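Glycoside hydrolase family 61 (PDB 5O2X) probably cleaves cellulose and related polysaccharides oxidatively at a copper centre, as a fungal lytic polysaccharide monooxygenase of family AA9. Local coordinates at residues Gln15-Pro19 against Thr20-Tyr24. Residues are numbered along the deposited sequence; the frame is centred on the assembly and turned at random. Where two conformers were deposited one is given.
Sequences QAYDP and TTFPY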
loop_
_atom_site.group_PDB
_atom_site.type_symbol
_atom_site.label_atom_id
_atom_site.label_comp_id
_atom_site.label_asym_id
_atom_site.label_seq_id
_atom_site.Cartn_x
_atom_site.Cartn_y
_atom_site.Cartn_z
ATOM N N GLN A 15 14.905 -4.665 2.233
ATOM C CA GLN A 15 15.044 -3.223 2.231
ATOM C C GLN A 15 14.021 -2.623 1.271
ATOM O O GLN A 15 13.932 -3.026 0.116
ATOM C CB GLN A 15 16.450 -2.870 1.786
ATOM C CG GLN A 15 16.825 -1.395 1.907
ATOM C CD GLN A 15 18.276 -1.136 1.503
ATOM O OE1 GLN A 15 18.871 -1.869 0.727
ATOM N NE2 GLN A 15 18.820 -0.049 2.013
ATOM N N ALA A 16 13.272 -1.632 1.730
ATOM C CA ALA A 16 12.357 -0.936 0.844
ATOM C C ALA A 16 13.069 0.230 0.138
ATOM O O ALA A 16 14.222 0.532 0.436
ATOM C CB ALA A 16 11.149 -0.420 1.637
ATOM N N TYR A 17 12.373 0.868 -0.789
ATOM C CA TYR A 17 12.905 2.129 -1.311
ATOM C C TYR A 17 12.852 3.185 -0.225
ATOM O O TYR A 17 11.827 3.325 0.429
ATOM C CB TYR A 17 12.112 2.589 -2.538
ATOM C CG TYR A 17 12.712 3.818 -3.151
ATOM C CD1 TYR A 17 13.890 3.714 -3.876
ATOM C CD2 TYR A 17 12.184 5.101 -2.965
ATOM C CE1 TYR A 17 14.506 4.829 -4.405
ATOM C CE2 TYR A 17 12.805 6.225 -3.489
ATOM C CZ TYR A 17 13.985 6.084 -4.174
ATOM O OH TYR A 17 14.602 7.209 -4.664
ATOM N N ASP A 18 13.937 3.926 -0.029
ATOM C CA ASP A 18 13.967 4.985 0.984
ATOM C C ASP A 18 14.101 6.323 0.272
ATOM O O ASP A 18 15.202 6.705 -0.133
ATOM C CB ASP A 18 15.111 4.792 1.954
ATOM C CG ASP A 18 15.114 5.832 3.055
ATOM O OD1 ASP A 18 14.299 6.776 2.965
ATOM O OD2 ASP A 18 15.954 5.713 3.976
ATOM N N PRO A 19 12.991 7.049 0.092
ATOM C CA PRO A 19 13.043 8.319 -0.640
ATOM C C PRO A 19 13.756 9.431 0.142
ATOM O O PRO A 19 13.972 10.507 -0.432
ATOM C CB PRO A 19 11.552 8.640 -0.848
ATOM C CG PRO A 19 10.920 8.079 0.398
ATOM C CD PRO A 19 11.629 6.787 0.630
ATOM N N THR A 20 14.057 9.195 1.411
ATOM C CA THR A 20 14.793 10.151 2.234
ATOM C C THR A 20 16.274 9.894 2.241
ATOM O O THR A 20 17.026 10.636 2.903
ATOM C CB THR A 20 14.225 10.238 3.657
ATOM O OG1 THR A 20 14.502 9.029 4.392
ATOM C CG2 THR A 20 12.734 10.537 3.653
ATOM N N THR A 21 16.719 8.856 1.529
ATOM C CA THR A 21 18.128 8.450 1.541
ATOM C C THR A 21 18.618 8.170 0.146
ATOM O O THR A 21 19.638 8.711 -0.311
ATOM C CB THR A 21 18.298 7.230 2.460
ATOM O OG1 THR A 21 17.833 7.578 3.771
ATOM C CG2 THR A 21 19.747 6.787 2.538
ATOM N N PHE A 22 17.940 7.264 -0.567
ATOM C CA PHE A 22 18.431 6.813 -1.870
ATOM C C PHE A 22 18.605 7.920 -2.895
ATOM O O PHE A 22 19.600 7.847 -3.646
ATOM C CB PHE A 22 17.514 5.729 -2.443
ATOM C CG PHE A 22 17.549 4.390 -1.773
ATOM C CD1 PHE A 22 18.020 4.160 -0.491
ATOM C CD2 PHE A 22 16.999 3.308 -2.465
ATOM C CE1 PHE A 22 17.915 2.898 0.088
ATOM C CE2 PHE A 22 16.934 2.065 -1.914
ATOM C CZ PHE A 22 17.332 1.860 -0.619
ATOM N N PRO A 23 17.760 8.965 -2.955
ATOM C CA PRO A 23 17.969 9.990 -3.971
ATOM C C PRO A 23 19.289 10.716 -3.778
ATOM O O PRO A 23 19.798 11.338 -4.725
ATOM C CB PRO A 23 16.778 10.924 -3.776
ATOM C CG PRO A 23 15.709 10.051 -3.191
ATOM C CD PRO A 23 16.460 9.128 -2.293
ATOM N N TYR A 24 19.831 10.688 -2.562
ATOM C CA TYR A 24 21.075 11.388 -2.255
ATOM C C TYR A 24 22.313 10.561 -2.570
ATOM O O TYR A 24 23.439 11.067 -2.497
ATOM C CB TYR A 24 21.092 11.822 -0.794
ATOM C CG TYR A 24 19.902 12.662 -0.442
ATOM C CD1 TYR A 24 19.791 13.960 -0.904
ATOM C CD2 TYR A 24 18.887 12.189 0.405
ATOM C CE1 TYR A 24 18.720 14.767 -0.552
ATOM C CE2 TYR A 24 17.804 12.965 0.758
ATOM C CZ TYR A 24 17.706 14.256 0.286
ATOM O OH TYR A 24 16.681 15.079 0.679
#
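With chi1 at -177°, the carboxylate group of D18 lies anti to its own backbone N and reaches forward to T20 and T21, while F22, whose CG is anti to its carbonyl carbon (chi1 -71°), sends its ring back beneath the D18 backbone. OD1 receives two bonds from T20: the hydroxyl OG1 arrives at 2.7 Å on the syn lone pair, and T20 N at 2.9 Å comes from above the carboxylate plane. The latter bond, two residues on and spanning P19, defines an Asx turn, here of the Asx-Pro kind. The second oxygen, D18 OD2, accepts T21 OG1 at 2.7 Å, again from above the plane. Meanwhile D18 O takes T21 N at 3.1 Å, closing a type I beta turn through P19 and T20, and F22 N at 2.8 Å in a nearly linear C=O...N approach. The chain then enters the short 3-10 segment 22-24.

The F22 ring is enclosed by polar and apolar groups alike. D18 N sits 3.8 Å above the centre of one F22 face, and in the conformer described the Q15 amide meets the ring rim with NE2 near the ring plane, 3.6 Å from F22 CZ. Y17 lays CD1 3.4 Å from F22 CD2, an apolar contact between side chains running in opposing directions as an oblique pair with planes 81° apart, and its hydroxyl reaches the P23 ring. Outside the turn, P29 also touches F22, and H3 of strand 3-9 packs on D18, P19 and T20, joining the loop to the sheet close in sequence to the copper-binding Xaa1.

Three donors thus fix the carboxylate's rotation and would probably favour its charged form, while two more on D18 O close the turn; P19 O, by contrast, is buried against P23 without a polar partner.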